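PDB 3VU4: KmHsv2 from Kluyveromyces marxianus, which probably binds phosphoinositides through a seven-bladed beta-propeller, as a PROPPIN relative of the autophagy protein Atg18. Local coordinates for residues R138-L150 and S153-L166. Residues are numbered along the deposited sequence; the frame is centred on the assembly and turned at random.
Sequences RFGGVCEFSNGLL and SNEFNLGQIHITKL. With SO4 (sulfate ion), chain J.
Leu-149 leans across to Ile-163 and Lys-165 on the neighbouring strand, a single side chain spanning two strands. Its CB rises on the sheet face shared with Lys-165, and CG, swung away from the backbone N (chi1 -152°), comes 3.6 Å from Ile-163 CG2. Beyond that fork the branches part: CD1 lies 3.8 Å from Lys-165 CG and near the carbonyl O of Thr-164, while CD2 stays against Ile-163 CG2. On the other face Leu-150 and Thr-164 lie side by side, CB to CG2. Their backbones form an antiparallel hydrogen-bonded pair, with Leu-150 N to Thr-164 O and Thr-164 N to Leu-150 O both 2.8 Å. These are neighbouring strands of one four-stranded propeller blade; 142-146 turns into 149-154 through a type I' turn at Ser-146 to Leu-149, and Gly-148 O then receives Leu-166 N. At the far end the chain passes from the preceding blade through Gly-140 and Gly-141. There Ser-153 N donates to Val-142 O at 2.7 Å, and Gly-140 N reaches Ser-153 O from above the carbonyl plane. Further out, Arg-138 NE forms a salt bridge to Glu-155 OE2 whose hydrogen bond is weak and long (3.4 Å), and a water links Arg-138 O to Glu-155 N.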
ATOM      1  N   ARG A 138     -10.804   0.886 -18.906  1.00 50.78           N
ATOM      2  CA  ARG A 138     -10.176   2.188 -19.077  1.00 50.69           C
ATOM      3  C   ARG A 138     -10.257   2.947 -17.755  1.00 49.20           C
ATOM      4  O   ARG A 138     -11.339   3.122 -17.194  1.00 50.84           O
ATOM      5  CB  ARG A 138     -10.885   2.969 -20.187  1.00 53.66           C
ATOM      6  CG  ARG A 138     -10.778   2.298 -21.548  1.00 58.51           C
ATOM      7  CD  ARG A 138      -9.352   2.364 -22.095  1.00 62.56           C
ATOM      8  NE  ARG A 138      -9.103   3.637 -22.768  1.00 67.11           N
ATOM      9  CZ  ARG A 138      -8.925   3.762 -24.079  1.00 69.81           C
ATOM     10  NH1 ARG A 138      -8.715   4.963 -24.607  1.00 69.48           N
ATOM     11  NH2 ARG A 138      -8.941   2.683 -24.859  1.00 70.78           N
ATOM     12  N   PHE A 139      -9.112   3.387 -17.249  1.00 45.81           N
ATOM     13  CA  PHE A 139      -9.085   4.112 -15.992  1.00 42.44           C
ATOM     14  C   PHE A 139      -8.334   5.440 -16.145  1.00 40.88           C
ATOM     15  O   PHE A 139      -7.783   5.721 -17.206  1.00 39.71           O
ATOM     16  CB  PHE A 139      -8.447   3.229 -14.913  1.00 42.17           C
ATOM     17  CG  PHE A 139      -6.954   3.126 -15.006  1.00 41.31           C
ATOM     18  CD1 PHE A 139      -6.327   2.900 -16.231  1.00 39.57           C
ATOM     19  CD2 PHE A 139      -6.171   3.245 -13.861  1.00 41.47           C
ATOM     20  CE1 PHE A 139      -4.939   2.796 -16.311  1.00 38.86           C
ATOM     21  CE2 PHE A 139      -4.774   3.142 -13.930  1.00 42.29           C
ATOM     22  CZ  PHE A 139      -4.160   2.917 -15.157  1.00 41.13           C
ATOM     23  N   GLY A 140      -8.313   6.248 -15.087  1.00 39.44           N
ATOM     24  CA  GLY A 140      -7.651   7.539 -15.156  1.00 37.26           C
ATOM     25  C   GLY A 140      -6.311   7.663 -14.458  1.00 36.03           C
ATOM     26  O   GLY A 140      -5.934   8.757 -14.062  1.00 36.19           O
ATOM     27  N   GLY A 141      -5.590   6.560 -14.291  1.00 34.86           N
ATOM     28  CA  GLY A 141      -4.292   6.640 -13.646  1.00 35.47           C
ATOM     29  C   GLY A 141      -4.131   5.966 -12.293  1.00 37.22           C
ATOM     30  O   GLY A 141      -3.028   5.558 -11.928  1.00 36.88           O
ATOM     31  N   VAL A 142      -5.218   5.843 -11.541  1.00 38.07           N
ATOM     32  CA  VAL A 142      -5.149   5.215 -10.228  1.00 38.79           C
ATOM     33  C   VAL A 142      -5.861   3.867 -10.174  1.00 40.79           C
ATOM     34  O   VAL A 142      -6.985   3.723 -10.649  1.00 41.71           O
ATOM     35  CB  VAL A 142      -5.783   6.122  -9.158  1.00 37.78           C
ATOM     36  CG1 VAL A 142      -5.632   5.492  -7.786  1.00 37.70           C
ATOM     37  CG2 VAL A 142      -5.143   7.504  -9.204  1.00 37.19           C
ATOM     38  N   CYS A 143      -5.213   2.871  -9.593  1.00 42.78           N
ATOM     39  CA  CYS A 143      -5.860   1.582  -9.463  1.00 46.22           C
ATOM     40  C   CYS A 143      -5.163   0.703  -8.446  1.00 46.46           C
ATOM     41  O   CYS A 143      -3.941   0.674  -8.356  1.00 48.96           O
ATOM     42  CB  CYS A 143      -5.935   0.874 -10.816  1.00 49.05           C
ATOM     43  SG  CYS A 143      -4.504  -0.097 -11.255  1.00 52.89           S
ATOM     44  N   GLU A 144      -5.957   0.003  -7.658  1.00 46.07           N
ATOM     45  CA  GLU A 144      -5.412  -0.886  -6.659  1.00 46.94           C
ATOM     46  C   GLU A 144      -6.183  -2.190  -6.741  1.00 47.18           C
ATOM     47  O   GLU A 144      -7.375  -2.210  -7.046  1.00 45.81           O
ATOM     48  CB  GLU A 144      -5.557  -0.299  -5.253  1.00 47.28           C
ATOM     49  CG  GLU A 144      -4.495  -0.815  -4.284  1.00 51.35           C
ATOM     50  CD  GLU A 144      -5.021  -1.031  -2.883  1.00 53.90           C
ATOM     51  OE1 GLU A 144      -5.901  -0.262  -2.451  1.00 57.43           O
ATOM     52  OE2 GLU A 144      -4.546  -1.963  -2.203  1.00 55.89           O
ATOM     53  N   PHE A 145      -5.486  -3.285  -6.492  1.00 48.66           N
ATOM     54  CA  PHE A 145      -6.121  -4.581  -6.517  1.00 49.01           C
ATOM     55  C   PHE A 145      -5.676  -5.338  -5.293  1.00 48.90           C
ATOM     56  O   PHE A 145      -4.483  -5.457  -5.029  1.00 48.61           O
ATOM     57  CB  PHE A 145      -5.723  -5.372  -7.754  1.00 49.48           C
ATOM     58  CG  PHE A 145      -6.304  -6.747  -7.780  1.00 49.91           C
ATOM     59  CD1 PHE A 145      -7.670  -6.929  -7.966  1.00 51.27           C
ATOM     60  CD2 PHE A 145      -5.502  -7.858  -7.549  1.00 50.39           C
ATOM     61  CE1 PHE A 145      -8.236  -8.205  -7.918  1.00 51.99           C
ATOM     62  CE2 PHE A 145      -6.055  -9.138  -7.499  1.00 52.47           C
ATOM     63  CZ  PHE A 145      -7.428  -9.310  -7.683  1.00 51.51           C
ATOM     64  N   SER A 146      -6.636  -5.845  -4.536  1.00 49.56           N
ATOM     65  CA  SER A 146      -6.300  -6.602  -3.342  1.00 50.62           C
ATOM     66  C   SER A 146      -7.474  -7.435  -2.898  1.00 50.35           C
ATOM     67  O   SER A 146      -8.621  -6.987  -2.956  1.00 48.95           O
ATOM     68  CB  SER A 146      -5.891  -5.663  -2.201  1.00 51.72           C
ATOM     69  OG  SER A 146      -5.683  -6.384  -0.997  1.00 49.89           O
ATOM     70  N   ASN A 147      -7.179  -8.659  -2.474  1.00 51.38           N
ATOM     71  CA  ASN A 147      -8.207  -9.553  -1.973  1.00 51.43           C
ATOM     72  C   ASN A 147      -9.400  -9.662  -2.936  1.00 50.40           C
ATOM     73  O   ASN A 147     -10.546  -9.458  -2.538  1.00 48.53           O
ATOM     74  CB  ASN A 147      -8.671  -9.013  -0.629  1.00 54.48           C
ATOM     75  CG  ASN A 147      -9.187 -10.080   0.273  1.00 57.69           C
ATOM     76  OD1 ASN A 147      -8.528 -10.451   1.238  1.00 60.27           O
ATOM     77  ND2 ASN A 147     -10.374 -10.593  -0.031  1.00 60.35           N
ATOM     78  N   GLY A 148      -9.123  -9.955  -4.203  1.00 49.64           N
ATOM     79  CA  GLY A 148     -10.182 -10.090  -5.190  1.00 49.04           C
ATOM     80  C   GLY A 148     -10.987  -8.852  -5.571  1.00 50.40           C
ATOM     81  O   GLY A 148     -11.960  -8.958  -6.325  1.00 52.03           O
ATOM     82  N   LEU A 149     -10.598  -7.678  -5.084  1.00 48.43           N
ATOM     83  CA  LEU A 149     -11.334  -6.462  -5.401  1.00 46.51           C
ATOM     84  C   LEU A 149     -10.486  -5.471  -6.210  1.00 45.79           C
ATOM     85  O   LEU A 149      -9.332  -5.207  -5.872  1.00 45.64           O
ATOM     86  CB  LEU A 149     -11.808  -5.818  -4.099  1.00 46.97           C
ATOM     87  CG  LEU A 149     -13.074  -4.969  -4.114  1.00 48.96           C
ATOM     88  CD1 LEU A 149     -14.242  -5.807  -4.599  1.00 48.86           C
ATOM     89  CD2 LEU A 149     -13.351  -4.443  -2.706  1.00 47.60           C
ATOM     90  N   LEU A 150     -11.059  -4.926  -7.277  1.00 43.58           N
ATOM     91  CA  LEU A 150     -10.346  -3.968  -8.117  1.00 41.55           C
ATOM     92  C   LEU A 150     -10.953  -2.576  -7.969  1.00 41.91           C
ATOM     93  O   LEU A 150     -12.167  -2.397  -8.128  1.00 41.63           O
ATOM     94  CB  LEU A 150     -10.412  -4.382  -9.590  1.00 40.94           C
ATOM     95  CG  LEU A 150      -9.581  -3.572 -10.595  1.00 42.92           C
ATOM     96  CD1 LEU A 150      -8.095  -3.940 -10.451  1.00 41.15           C
ATOM     97  CD2 LEU A 150     -10.054  -3.862 -12.030  1.00 42.66           C
ATOM     98  N   SER A 153      -9.516   4.511 -10.885  1.00 37.98           N
ATOM     99  CA  SER A 153      -9.892   5.891 -11.167  1.00 39.75           C
ATOM    100  C   SER A 153     -10.734   5.938 -12.453  1.00 38.16           C
ATOM    101  O   SER A 153     -10.450   5.208 -13.409  1.00 34.14           O
ATOM    102  CB  SER A 153      -8.595   6.698 -11.358  1.00 42.80           C
ATOM    103  OG  SER A 153      -8.794   8.092 -11.266  1.00 51.35           O
ATOM    104  N   ASN A 154     -11.770   6.774 -12.488  1.00 37.32           N
ATOM    105  CA  ASN A 154     -12.567   6.875 -13.708  1.00 37.40           C
ATOM    106  C   ASN A 154     -11.729   7.627 -14.740  1.00 38.61           C
ATOM    107  O   ASN A 154     -10.961   8.522 -14.391  1.00 38.86           O
ATOM    108  CB  ASN A 154     -13.886   7.613 -13.472  1.00 35.91           C
ATOM    109  CG  ASN A 154     -14.678   7.816 -14.769  1.00 39.06           C
ATOM    110  OD1 ASN A 154     -14.675   8.904 -15.367  1.00 36.50           O
ATOM    111  ND2 ASN A 154     -15.347   6.758 -15.217  1.00 38.02           N
ATOM    112  N   GLU A 155     -11.884   7.270 -16.008  1.00 39.44           N
ATOM    113  CA  GLU A 155     -11.113   7.895 -17.076  1.00 39.46           C
ATOM    114  C   GLU A 155     -11.384   9.376 -17.333  1.00 38.61           C
ATOM    115  O   GLU A 155     -10.472  10.106 -17.723  1.00 38.70           O
ATOM    116  CB  GLU A 155     -11.317   7.100 -18.356  1.00 42.13           C
ATOM    117  CG  GLU A 155     -10.734   7.717 -19.604  1.00 44.57           C
ATOM    118  CD  GLU A 155     -11.110   6.925 -20.835  1.00 46.47           C
ATOM    119  OE1 GLU A 155     -12.296   6.538 -20.938  1.00 48.57           O
ATOM    120  OE2 GLU A 155     -10.230   6.691 -21.692  1.00 48.21           O
ATOM    121  N   PHE A 156     -12.617   9.830 -17.112  1.00 37.00           N
ATOM    122  CA  PHE A 156     -12.952  11.234 -17.355  1.00 34.87           C
ATOM    123  C   PHE A 156     -12.991  12.076 -16.084  1.00 35.22           C
ATOM    124  O   PHE A 156     -12.590  13.240 -16.091  1.00 34.35           O
ATOM    125  CB  PHE A 156     -14.296  11.342 -18.092  1.00 32.34           C
ATOM    126  CG  PHE A 156     -14.305  10.657 -19.432  1.00 32.29           C
ATOM    127  CD1 PHE A 156     -14.411   9.270 -19.520  1.00 32.65           C
ATOM    128  CD2 PHE A 156     -14.171  11.392 -20.608  1.00 30.74           C
ATOM    129  CE1 PHE A 156     -14.384   8.618 -20.763  1.00 30.29           C
ATOM    130  CE2 PHE A 156     -14.142  10.754 -21.846  1.00 31.25           C
ATOM    131  CZ  PHE A 156     -14.249   9.359 -21.921  1.00 30.42           C
ATOM    132  N   ASN A 157     -13.490  11.490 -14.999  1.00 36.51           N
ATOM    133  CA  ASN A 157     -13.573  12.180 -13.714  1.00 37.28           C
ATOM    134  C   ASN A 157     -12.499  11.565 -12.849  1.00 36.61           C
ATOM    135  O   ASN A 157     -12.699  10.483 -12.296  1.00 33.26           O
ATOM    136  CB  ASN A 157     -14.928  11.949 -13.050  1.00 39.46           C
ATOM    137  CG  ASN A 157     -15.092  12.756 -11.772  1.00 40.41           C
ATOM    138  OD1 ASN A 157     -14.111  13.224 -11.189  1.00 41.00           O
ATOM    139  ND2 ASN A 157     -16.333  12.915 -11.327  1.00 37.50           N
ATOM    140  N   LEU A 158     -11.367  12.254 -12.734  1.00 37.05           N
ATOM    141  CA  LEU A 158     -10.237  11.733 -11.969  1.00 37.35           C
ATOM    142  C   LEU A 158     -10.490  11.687 -10.465  1.00 38.35           C
ATOM    143  O   LEU A 158      -9.700  11.119  -9.710  1.00 39.16           O
ATOM    144  CB  LEU A 158      -8.968  12.534 -12.294  1.00 36.87           C
ATOM    145  CG  LEU A 158      -8.519  12.556 -13.771  1.00 36.77           C
ATOM    146  CD1 LEU A 158      -7.238  13.349 -13.895  1.00 33.27           C
ATOM    147  CD2 LEU A 158      -8.298  11.135 -14.294  1.00 35.75           C
ATOM    148  N   GLY A 159     -11.606  12.263 -10.033  1.00 38.71           N
ATOM    149  CA  GLY A 159     -11.937  12.235  -8.619  1.00 40.20           C
ATOM    150  C   GLY A 159     -12.948  11.140  -8.302  1.00 41.54           C
ATOM    151  O   GLY A 159     -13.423  11.033  -7.166  1.00 44.12           O
ATOM    152  N   GLN A 160     -13.263  10.317  -9.301  1.00 39.22           N
ATOM    153  CA  GLN A 160     -14.234   9.239  -9.151  1.00 38.98           C
ATOM    154  C   GLN A 160     -13.624   7.846  -9.278  1.00 38.18           C
ATOM    155  O   GLN A 160     -12.817   7.608 -10.166  1.00 40.11           O
ATOM    156  CB  GLN A 160     -15.334   9.410 -10.202  1.00 39.05           C
ATOM    157  CG  GLN A 160     -16.351   8.291 -10.218  1.00 41.23           C
ATOM    158  CD  GLN A 160     -17.373   8.452 -11.323  1.00 43.70           C
ATOM    159  OE1 GLN A 160     -17.593   7.535 -12.113  1.00 46.87           O
ATOM    160  NE2 GLN A 160     -18.004   9.615 -11.384  1.00 44.45           N
ATOM    161  N   ILE A 161     -14.002   6.926  -8.391  1.00 37.76           N
ATOM    162  CA  ILE A 161     -13.484   5.565  -8.471  1.00 38.37           C
ATOM    163  C   ILE A 161     -14.578   4.526  -8.672  1.00 39.99           C
ATOM    164  O   ILE A 161     -15.738   4.745  -8.333  1.00 40.58           O
ATOM    165  CB  ILE A 161     -12.662   5.156  -7.227  1.00 37.99           C
ATOM    166  CG1 ILE A 161     -13.495   5.301  -5.954  1.00 38.91           C
ATOM    167  CG2 ILE A 161     -11.398   5.964  -7.165  1.00 37.08           C
ATOM    168  CD1 ILE A 161     -12.793   4.773  -4.717  1.00 37.78           C
ATOM    169  N   HIS A 162     -14.182   3.393  -9.240  1.00 41.80           N
ATOM    170  CA  HIS A 162     -15.075   2.280  -9.520  1.00 43.83           C
ATOM    171  C   HIS A 162     -14.522   1.073  -8.767  1.00 44.37           C
ATOM    172  O   HIS A 162     -13.322   0.811  -8.811  1.00 43.51           O
ATOM    173  CB  HIS A 162     -15.081   1.974 -11.026  1.00 46.66           C
ATOM    174  CG  HIS A 162     -15.600   3.094 -11.873  1.00 51.16           C
ATOM    175  ND1 HIS A 162     -16.913   3.168 -12.289  1.00 53.54           N
ATOM    176  CD2 HIS A 162     -14.991   4.204 -12.355  1.00 52.54           C
ATOM    177  CE1 HIS A 162     -17.090   4.275 -12.991  1.00 52.50           C
ATOM    178  NE2 HIS A 162     -15.939   4.922 -13.045  1.00 52.29           N
ATOM    179  N   ILE A 163     -15.392   0.350  -8.066  1.00 44.80           N
ATOM    180  CA  ILE A 163     -14.976  -0.837  -7.322  1.00 45.66           C
ATOM    181  C   ILE A 163     -15.632  -2.043  -7.984  1.00 47.18           C
ATOM    182  O   ILE A 163     -16.847  -2.066  -8.185  1.00 47.02           O
ATOM    183  CB  ILE A 163     -15.436  -0.778  -5.843  1.00 44.59           C
ATOM    184  CG1 ILE A 163     -14.867   0.469  -5.169  1.00 43.59           C
ATOM    185  CG2 ILE A 163     -14.996  -2.051  -5.104  1.00 43.20           C
ATOM    186  CD1 ILE A 163     -15.364   0.668  -3.755  1.00 44.74           C
ATOM    187  N   THR A 164     -14.840  -3.044  -8.330  1.00 48.87           N
ATOM    188  CA  THR A 164     -15.412  -4.218  -8.968  1.00 52.15           C
ATOM    189  C   THR A 164     -14.806  -5.507  -8.450  1.00 53.90           C
ATOM    190  O   THR A 164     -13.609  -5.575  -8.179  1.00 53.42           O
ATOM    191  CB  THR A 164     -15.258  -4.152 -10.513  1.00 51.95           C
ATOM    192  OG1 THR A 164     -15.791  -5.346 -11.092  1.00 53.51           O
ATOM    193  CG2 THR A 164     -13.804  -4.016 -10.913  1.00 51.37           C
ATOM    194  N   LYS A 165     -15.642  -6.527  -8.304  1.00 58.78           N
ATOM    195  CA  LYS A 165     -15.188  -7.821  -7.812  1.00 64.13           C
ATOM    196  C   LYS A 165     -14.632  -8.644  -8.963  1.00 66.45           C
ATOM    197  O   LYS A 165     -15.139  -8.589 -10.078  1.00 66.77           O
ATOM    198  CB  LYS A 165     -16.346  -8.578  -7.162  1.00 65.80           C
ATOM    199  CG  LYS A 165     -17.110  -7.779  -6.113  1.00 69.98           C
ATOM    200  CD  LYS A 165     -18.332  -8.553  -5.621  1.00 72.63           C
ATOM    201  CE  LYS A 165     -19.181  -7.727  -4.657  1.00 74.59           C
ATOM    202  NZ  LYS A 165     -20.444  -8.438  -4.289  1.00 75.22           N
ATOM    203  N   LEU A 166     -13.581  -9.402  -8.694  1.00 70.26           N
ATOM    204  CA  LEU A 166     -12.992 -10.231  -9.728  1.00 74.98           C
ATOM    205  C   LEU A 166     -13.178 -11.694  -9.360  1.00 79.48           C
ATOM    206  O   LEU A 166     -12.419 -12.256  -8.562  1.00 79.99           O
ATOM    207  CB  LEU A 166     -11.507  -9.910  -9.889  1.00 73.77           C
ATOM    208  CG  LEU A 166     -11.087  -9.464 -11.288  1.00 72.47           C
ATOM    209  CD1 LEU A 166     -11.903  -8.257 -11.710  1.00 72.00           C
ATOM    210  CD2 LEU A 166      -9.610  -9.134 -11.293  1.00 71.92           C
TER
HETATM  211  S   SO4 J 408      -4.698 -11.317  -2.483  0.50 68.49           S
HETATM  212  O1  SO4 J 408      -5.840 -11.913  -3.205  0.50 68.04           O
HETATM  213  O2  SO4 J 408      -5.100 -10.959  -1.110  0.50 67.03           O
HETATM  214  O3  SO4 J 408      -3.607 -12.293  -2.436  0.50 67.09           O
HETATM  215  O4  SO4 J 408      -4.232 -10.114  -3.201  0.50 67.56           O
HETATM  216  O   HOH W   1     -13.177   4.975 -16.829  1.00 43.92           O